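Local coordinates for protein mevalonate diphosphate decarboxylase (Legionella pneumophila, PDB 3LTO) that probably catalyses the ATP-dependent decarboxylation of mevalonate diphosphate, a step in isoprenoid synthesis that yields isopentenyl diphosphate, at residues L39-K44 and S97-P102; K74-H79 and S112-L117. One frame throughout, in Å; residues are numbered along the deposited sequence.

Overall arrangement
Both interactions lie in the N-terminal part of the chain, the diphosphomevalonate decarboxylase-like N-terminal domain, with centres 12 Å apart. Their segments alternate along the chain: 39-44, 74-79, 97-102, then 112-117. Interaction 1 joins strands 31-47 and 93-99 of the mixed sheet. Interaction 2 joins helices 71-87 and 110-129, which pack against the face of that sheet bearing Ser41, Val43 and Ser97. The two contacts touch directly. Ser41 OG lies 2.5 Å from Ser112 OG, probably a hydrogen bond, and Val43 CG2 packs 3.5 Å from Ala116 CB. Sheet and helix layer are thus built as one alpha/beta unit.

Interaction 1 of 2, residues L39-K44 and S97-P102; sequences LLSSVK and SSNNFP
Ser42 and Ser98 form the antiparallel hydrogen-bonded pair of this contact. Ser42 N donates to Ser98 O over a short 2.6 Å, and Ser98 N returns a bond to Ser42 O at 2.9 Å. One more backbone bond follows where strand 93-99 gives way to loop: Asn100 N reaches Leu40 O at 3.0 Å. There the side chain of Asn100 takes over. Its CG sits between the backbone N and carbonyl carbon (chi1 69°), which folds the amide back against residue 40. OD1 accepts Leu40 N at 2.9 Å in a fairly straight bond. The donor stands above the carbonyl plane, at a C=O...N angle of only 99°. ND2 of the same amide bonds to Asn38 O, so the group is gripped at both ends and carries the pairing past the last strand residue.

The two strands belong to the mixed sheet of the N-terminal part, which has the S5-like fold shared with the GHMP kinases. The loop after strand 93-99 leads into the serine-rich segment before helix 110-129. In relatives this segment binds ATP phosphates.

Ser41 with Asn99 and Val43 with Ser97 are the non-hydrogen-bonded pairs, with their side chains on the helix-covered face. CA-H groups add weak contacts, such as Ser97 CA to Ser42 O at 3.2 Å. Ser97 OG bonds to Trp55 NE1, and on the other face Ser42 OG bonds to Gln6 NE2. Packing is richest at the loop end. The Phe101 ring lies obliquely to Leu40 O, with CE1 3.4 Å from that oxygen. Leu39 crosses Phe101 at about a right angle, its CB 4.0 Å from Phe101 CD1. Leu40 CB lies 3.9 Å from Asn100 ND2.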
ATOM      1  N   LEU A  39      11.120  25.774  -1.027  1.00 20.62           N
ATOM      2  CA  LEU A  39      12.403  25.168  -1.358  1.00 19.10           C
ATOM      3  C   LEU A  39      12.121  24.219  -2.513  1.00 18.54           C
ATOM      4  O   LEU A  39      11.360  23.257  -2.370  1.00 17.71           O
ATOM      5  CB  LEU A  39      12.969  24.411  -0.151  1.00 18.13           C
ATOM      6  CG  LEU A  39      13.217  25.215   1.135  1.00 17.91           C
ATOM      7  CD1 LEU A  39      13.784  24.292   2.215  1.00 17.66           C
ATOM      8  CD2 LEU A  39      14.182  26.367   0.866  1.00 14.71           C
ATOM      9  N   LEU A  40      12.730  24.494  -3.663  1.00 18.03           N
ATOM     10  CA  LEU A  40      12.492  23.694  -4.858  1.00 16.22           C
ATOM     11  C   LEU A  40      13.733  23.143  -5.546  1.00 15.35           C
ATOM     12  O   LEU A  40      14.794  23.758  -5.538  1.00 14.93           O
ATOM     13  CB  LEU A  40      11.718  24.528  -5.896  1.00 15.62           C
ATOM     14  CG  LEU A  40      10.321  25.082  -5.589  1.00 16.89           C
ATOM     15  CD1 LEU A  40       9.946  26.143  -6.619  1.00 16.42           C
ATOM     16  CD2 LEU A  40       9.308  23.950  -5.599  1.00 15.71           C
ATOM     17  N   SER A  41      13.575  21.971  -6.147  1.00 13.73           N
ATOM     18  CA  SER A  41      14.639  21.350  -6.915  1.00 13.49           C
ATOM     19  C   SER A  41      14.102  21.412  -8.330  1.00 12.34           C
ATOM     20  O   SER A  41      12.892  21.343  -8.537  1.00 13.55           O
ATOM     21  CB  SER A  41      14.856  19.890  -6.505  1.00 13.72           C
ATOM     22  OG  SER A  41      15.703  19.804  -5.375  1.00 13.47           O
ATOM     23  N   SER A  42      14.991  21.558  -9.299  1.00 12.04           N
ATOM     24  CA  SER A  42      14.569  21.635 -10.688  1.00 11.72           C
ATOM     25  C   SER A  42      15.359  20.672 -11.542  1.00 10.08           C
ATOM     26  O   SER A  42      16.531  20.423 -11.291  1.00  9.38           O
ATOM     27  CB  SER A  42      14.757  23.057 -11.217  1.00 10.43           C
ATOM     28  OG  SER A  42      13.884  23.953 -10.550  1.00 16.35           O
ATOM     29  N   VAL A  43      14.703  20.121 -12.551  1.00 10.78           N
ATOM     30  CA  VAL A  43      15.369  19.203 -13.456  1.00 10.35           C
ATOM     31  C   VAL A  43      15.028  19.522 -14.893  1.00 10.04           C
ATOM     32  O   VAL A  43      13.865  19.623 -15.267  1.00 11.20           O
ATOM     33  CB  VAL A  43      14.987  17.741 -13.183  1.00  9.68           C
ATOM     34  CG1 VAL A  43      15.582  16.844 -14.261  1.00  8.05           C
ATOM     35  CG2 VAL A  43      15.494  17.322 -11.818  1.00  8.54           C
ATOM     36  N   LYS A  44      16.059  19.693 -15.700  1.00 11.58           N
ATOM     37  CA  LYS A  44      15.866  19.968 -17.107  1.00 12.66           C
ATOM     38  C   LYS A  44      16.401  18.763 -17.858  1.00 12.37           C
ATOM     39  O   LYS A  44      17.463  18.233 -17.529  1.00 14.02           O
ATOM     40  CB  LYS A  44      16.632  21.231 -17.512  1.00 15.06           C
ATOM     41  CG  LYS A  44      16.582  21.551 -19.003  1.00 16.61           C
ATOM     42  CD  LYS A  44      17.250  22.886 -19.293  1.00 17.90           C
ATOM     43  CE  LYS A  44      17.219  23.212 -20.781  1.00 20.03           C
ATOM     44  NZ  LYS A  44      17.874  24.524 -21.075  1.00 22.17           N
ATOM     45  N   SER A  97      20.238  19.260 -13.107  1.00 11.03           N
ATOM     46  CA  SER A  97      19.479  19.474 -11.883  1.00 11.82           C
ATOM     47  C   SER A  97      19.979  20.712 -11.146  1.00 12.10           C
ATOM     48  O   SER A  97      21.140  21.111 -11.289  1.00 10.23           O
ATOM     49  CB  SER A  97      19.605  18.251 -10.974  1.00 12.42           C
ATOM     50  OG  SER A  97      20.969  17.990 -10.679  1.00 11.59           O
ATOM     51  N   SER A  98      19.097  21.308 -10.352  1.00 11.79           N
ATOM     52  CA  SER A  98      19.435  22.509  -9.608  1.00 16.54           C
ATOM     53  C   SER A  98      18.483  22.697  -8.430  1.00 18.70           C
ATOM     54  O   SER A  98      17.419  22.075  -8.381  1.00 20.41           O
ATOM     55  CB  SER A  98      19.347  23.715 -10.541  1.00 15.49           C
ATOM     56  OG  SER A  98      19.670  24.902  -9.853  1.00 25.36           O
ATOM     57  N   ASN A  99      18.870  23.544  -7.479  1.00 19.87           N
ATOM     58  CA  ASN A  99      18.041  23.836  -6.310  1.00 21.67           C
ATOM     59  C   ASN A  99      17.948  25.343  -6.178  1.00 22.81           C
ATOM     60  O   ASN A  99      18.787  26.066  -6.719  1.00 22.63           O
ATOM     61  CB  ASN A  99      18.672  23.298  -5.024  1.00 23.78           C
ATOM     62  CG  ASN A  99      18.929  21.817  -5.075  1.00 24.95           C
ATOM     63  OD1 ASN A  99      18.032  21.024  -5.359  1.00 27.52           O
ATOM     64  ND2 ASN A  99      20.165  21.429  -4.792  1.00 27.02           N
ATOM     65  N   ASN A 100      16.938  25.826  -5.463  1.00 22.36           N
ATOM     66  CA  ASN A 100      16.815  27.262  -5.277  1.00 22.57           C
ATOM     67  C   ASN A 100      17.352  27.618  -3.900  1.00 24.29           C
ATOM     68  O   ASN A 100      17.228  28.755  -3.442  1.00 23.28           O
ATOM     69  CB  ASN A 100      15.364  27.726  -5.445  1.00 20.86           C
ATOM     70  CG  ASN A 100      14.459  27.245  -4.341  1.00 20.21           C
ATOM     71  OD1 ASN A 100      14.857  26.453  -3.489  1.00 19.09           O
ATOM     72  ND2 ASN A 100      13.218  27.727  -4.351  1.00 21.05           N
ATOM     73  N   PHE A 101      17.938  26.623  -3.237  1.00 25.92           N
ATOM     74  CA  PHE A 101      18.543  26.843  -1.938  1.00 29.30           C
ATOM     75  C   PHE A 101      20.047  26.627  -2.038  1.00 33.15           C
ATOM     76  O   PHE A 101      20.512  25.750  -2.770  1.00 34.25           O
ATOM     77  CB  PHE A 101      17.932  25.948  -0.843  1.00 28.46           C
ATOM     78  CG  PHE A 101      17.571  24.559  -1.286  1.00 27.45           C
ATOM     79  CD1 PHE A 101      16.474  24.336  -2.118  1.00 26.20           C
ATOM     80  CD2 PHE A 101      18.279  23.459  -0.804  1.00 27.11           C
ATOM     81  CE1 PHE A 101      16.082  23.035  -2.455  1.00 23.97           C
ATOM     82  CE2 PHE A 101      17.895  22.157  -1.137  1.00 26.63           C
ATOM     83  CZ  PHE A 101      16.793  21.947  -1.963  1.00 23.83           C
ATOM     84  N   PRO A 102      20.827  27.437  -1.302  1.00 35.47           N
ATOM     85  CA  PRO A 102      22.291  27.395  -1.268  1.00 38.23           C
ATOM     86  C   PRO A 102      22.910  26.044  -0.946  1.00 40.55           C
ATOM     87  O   PRO A 102      22.309  25.208  -0.271  1.00 41.38           O
ATOM     88  CB  PRO A 102      22.636  28.446  -0.217  1.00 38.32           C
ATOM     89  CG  PRO A 102      21.488  28.342   0.731  1.00 37.06           C
ATOM     90  CD  PRO A 102      20.314  28.297  -0.221  1.00 36.21           C
TER

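Interaction 2 of 2, residues K74-H79 and S112-L117; sequences KRFIDH and SSFAAL
Phe76 and Phe114 interlock between two helices, and Leu117 covers one face of Phe76. With His79 the two phenylalanines form an aromatic cluster. Helix 71-87 also lies in a beta-alpha-beta crossover between the parallel strands 54-55 and 93-99. The short helical segments run nearly parallel, 23° apart, with axes 10.7 Å from each other. This spacing is filled by rings, and no hydrogen bond crosses the contact.

Phe76 presents an edge to the face of Phe114 in a T-shaped stack. The planes stand at 86°, and Phe76 CD1 lies over the centre of the Phe114 ring, 3.7 Å from CZ. Phe114 in turn directs its own edge at the face of His79, in an offset edge-to-face pair with centroids 5.6 Å apart. The next stretch of the Phe76 edge, CE1 and CZ, meets the backbone of helix 110-129, with CZ 3.6 Å from Ser113 O. Phe76 also meets Trp55 and Ile95, so this end of the cluster lies against the sheet.

His79 is held through NE2 to Thr118 OG1 and through ND1 to Arg82 NH1. Arg75 flanks the cluster, its CB 3.9 Å from Phe114 CZ, while its NH2 bonds to Gly146 O.

Leu117 reaches across because CG extends anti to the backbone N (chi1 175°). Its CD2 makes a CH-pi contact over the centre of the Phe76 ring, 3.8 Å from the centroid. That same methyl touches the His79 edge and sits 3.4 Å from Phe76 O.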
ATOM      1  N   LYS A  74      25.112   7.875  -9.501  1.00 10.94           N
ATOM      2  CA  LYS A  74      24.648   6.533  -9.822  1.00 12.03           C
ATOM      3  C   LYS A  74      23.152   6.371  -9.559  1.00 12.19           C
ATOM      4  O   LYS A  74      22.416   5.869 -10.411  1.00 12.84           O
ATOM      5  CB  LYS A  74      25.416   5.504  -8.999  1.00 10.70           C
ATOM      6  CG  LYS A  74      24.808   4.129  -9.043  1.00 13.25           C
ATOM      7  CD  LYS A  74      25.448   3.226  -8.013  1.00 17.92           C
ATOM      8  CE  LYS A  74      24.436   2.281  -7.413  1.00 20.02           C
ATOM      9  NZ  LYS A  74      23.574   3.008  -6.447  1.00 24.59           N
ATOM     10  N   ARG A  75      22.716   6.795  -8.377  1.00 11.52           N
ATOM     11  CA  ARG A  75      21.314   6.696  -7.993  1.00 12.69           C
ATOM     12  C   ARG A  75      20.412   7.531  -8.893  1.00 10.29           C
ATOM     13  O   ARG A  75      19.351   7.078  -9.307  1.00 10.31           O
ATOM     14  CB  ARG A  75      21.127   7.162  -6.544  1.00 17.19           C
ATOM     15  CG  ARG A  75      21.892   6.361  -5.506  1.00 25.68           C
ATOM     16  CD  ARG A  75      21.186   5.060  -5.181  1.00 33.66           C
ATOM     17  NE  ARG A  75      19.858   5.284  -4.612  1.00 39.16           N
ATOM     18  CZ  ARG A  75      19.043   4.309  -4.216  1.00 41.76           C
ATOM     19  NH1 ARG A  75      19.418   3.038  -4.326  1.00 43.10           N
ATOM     20  NH2 ARG A  75      17.852   4.601  -3.712  1.00 42.46           N
ATOM     21  N   PHE A  76      20.842   8.755  -9.188  1.00  9.60           N
ATOM     22  CA  PHE A  76      20.049   9.671 -10.004  1.00  9.88           C
ATOM     23  C   PHE A  76      19.867   9.183 -11.440  1.00 10.10           C
ATOM     24  O   PHE A  76      18.763   9.227 -11.975  1.00  8.73           O
ATOM     25  CB  PHE A  76      20.686  11.071  -9.990  1.00 10.04           C
ATOM     26  CG  PHE A  76      19.681  12.202 -10.036  1.00 12.07           C
ATOM     27  CD1 PHE A  76      18.641  12.265  -9.108  1.00 12.42           C
ATOM     28  CD2 PHE A  76      19.785  13.209 -10.993  1.00 11.47           C
ATOM     29  CE1 PHE A  76      17.719  13.314  -9.132  1.00 10.36           C
ATOM     30  CE2 PHE A  76      18.872  14.259 -11.026  1.00 10.88           C
ATOM     31  CZ  PHE A  76      17.835  14.312 -10.092  1.00 12.22           C
ATOM     32  N   ILE A  77      20.953   8.723 -12.057  1.00 10.26           N
ATOM     33  CA  ILE A  77      20.898   8.220 -13.417  1.00  9.18           C
ATOM     34  C   ILE A  77      20.086   6.916 -13.451  1.00  9.87           C
ATOM     35  O   ILE A  77      19.209   6.743 -14.304  1.00 10.03           O
ATOM     36  CB  ILE A  77      22.334   8.028 -13.976  1.00  8.94           C
ATOM     37  CG1 ILE A  77      22.929   9.408 -14.298  1.00 10.44           C
ATOM     38  CG2 ILE A  77      22.323   7.140 -15.218  1.00 10.03           C
ATOM     39  CD1 ILE A  77      24.389   9.395 -14.751  1.00 10.00           C
ATOM     40  N   ASP A  78      20.354   6.007 -12.518  1.00  9.03           N
ATOM     41  CA  ASP A  78      19.592   4.758 -12.474  1.00  9.86           C
ATOM     42  C   ASP A  78      18.088   5.053 -12.422  1.00 10.03           C
ATOM     43  O   ASP A  78      17.285   4.319 -12.999  1.00  9.29           O
ATOM     44  CB  ASP A  78      19.964   3.917 -11.247  1.00  9.47           C
ATOM     45  CG  ASP A  78      21.256   3.159 -11.427  1.00 12.29           C
ATOM     46  OD1 ASP A  78      21.739   3.065 -12.577  1.00 12.55           O
ATOM     47  OD2 ASP A  78      21.779   2.642 -10.416  1.00 11.57           O
ATOM     48  N   HIS A  79      17.703   6.121 -11.727  1.00  8.42           N
ATOM     49  CA  HIS A  79      16.288   6.449 -11.632  1.00  9.47           C
ATOM     50  C   HIS A  79      15.745   6.867 -12.990  1.00  9.81           C
ATOM     51  O   HIS A  79      14.597   6.571 -13.317  1.00 10.87           O
ATOM     52  CB  HIS A  79      16.039   7.559 -10.605  1.00 10.09           C
ATOM     53  CG  HIS A  79      14.588   7.817 -10.347  1.00 10.73           C
ATOM     54  ND1 HIS A  79      13.743   6.856  -9.839  1.00 10.36           N
ATOM     55  CD2 HIS A  79      13.825   8.915 -10.557  1.00 11.11           C
ATOM     56  CE1 HIS A  79      12.520   7.347  -9.749  1.00  8.85           C
ATOM     57  NE2 HIS A  79      12.542   8.597 -10.179  1.00 11.88           N
ATOM     58  N   SER A 112      13.515  16.261  -3.052  1.00 16.06           N
ATOM     59  CA  SER A 112      12.955  17.112  -4.096  1.00 14.04           C
ATOM     60  C   SER A 112      13.618  16.863  -5.449  1.00 12.68           C
ATOM     61  O   SER A 112      12.974  16.990  -6.488  1.00 14.03           O
ATOM     62  CB  SER A 112      13.065  18.595  -3.709  1.00 11.36           C
ATOM     63  OG  SER A 112      14.400  18.963  -3.406  1.00 12.55           O
ATOM     64  N   SER A 113      14.895  16.502  -5.445  1.00  9.71           N
ATOM     65  CA  SER A 113      15.584  16.237  -6.704  1.00 10.99           C
ATOM     66  C   SER A 113      14.948  15.065  -7.441  1.00  8.93           C
ATOM     67  O   SER A 113      14.631  15.171  -8.625  1.00  7.56           O
ATOM     68  CB  SER A 113      17.060  15.929  -6.459  1.00 13.23           C
ATOM     69  OG  SER A 113      17.728  17.066  -5.942  1.00 23.40           O
ATOM     70  N   PHE A 114      14.772  13.947  -6.740  1.00  7.58           N
ATOM     71  CA  PHE A 114      14.182  12.764  -7.349  1.00  7.58           C
ATOM     72  C   PHE A 114      12.737  13.011  -7.782  1.00  7.30           C
ATOM     73  O   PHE A 114      12.309  12.516  -8.825  1.00  6.30           O
ATOM     74  CB  PHE A 114      14.274  11.555  -6.400  1.00  8.62           C
ATOM     75  CG  PHE A 114      15.641  10.901  -6.381  1.00 10.32           C
ATOM     76  CD1 PHE A 114      16.650  11.375  -5.552  1.00  7.21           C
ATOM     77  CD2 PHE A 114      15.927   9.836  -7.236  1.00  8.78           C
ATOM     78  CE1 PHE A 114      17.922  10.805  -5.576  1.00  8.99           C
ATOM     79  CE2 PHE A 114      17.196   9.259  -7.268  1.00 11.64           C
ATOM     80  CZ  PHE A 114      18.198   9.745  -6.438  1.00  9.58           C
ATOM     81  N   ALA A 115      11.990  13.785  -6.996  1.00  7.51           N
ATOM     82  CA  ALA A 115      10.605  14.091  -7.367  1.00  9.01           C
ATOM     83  C   ALA A 115      10.601  14.888  -8.676  1.00  9.01           C
ATOM     84  O   ALA A 115       9.816  14.593  -9.584  1.00 10.67           O
ATOM     85  CB  ALA A 115       9.911  14.889  -6.266  1.00  5.76           C
ATOM     86  N   ALA A 116      11.483  15.886  -8.766  1.00  9.17           N
ATOM     87  CA  ALA A 116      11.608  16.723  -9.968  1.00 10.22           C
ATOM     88  C   ALA A 116      11.994  15.865 -11.176  1.00  9.89           C
ATOM     89  O   ALA A 116      11.421  16.003 -12.250  1.00 12.83           O
ATOM     90  CB  ALA A 116      12.665  17.811  -9.756  1.00  8.19           C
ATOM     91  N   LEU A 117      12.975  14.987 -10.998  1.00  8.06           N
ATOM     92  CA  LEU A 117      13.396  14.113 -12.081  1.00  8.62           C
ATOM     93  C   LEU A 117      12.220  13.244 -12.531  1.00  8.70           C
ATOM     94  O   LEU A 117      11.991  13.060 -13.724  1.00 10.81           O
ATOM     95  CB  LEU A 117      14.553  13.206 -11.635  1.00  8.03           C
ATOM     96  CG  LEU A 117      14.995  12.155 -12.666  1.00  8.15           C
ATOM     97  CD1 LEU A 117      15.288  12.820 -14.004  1.00  6.96           C
ATOM     98  CD2 LEU A 117      16.234  11.430 -12.157  1.00  8.02           C
TER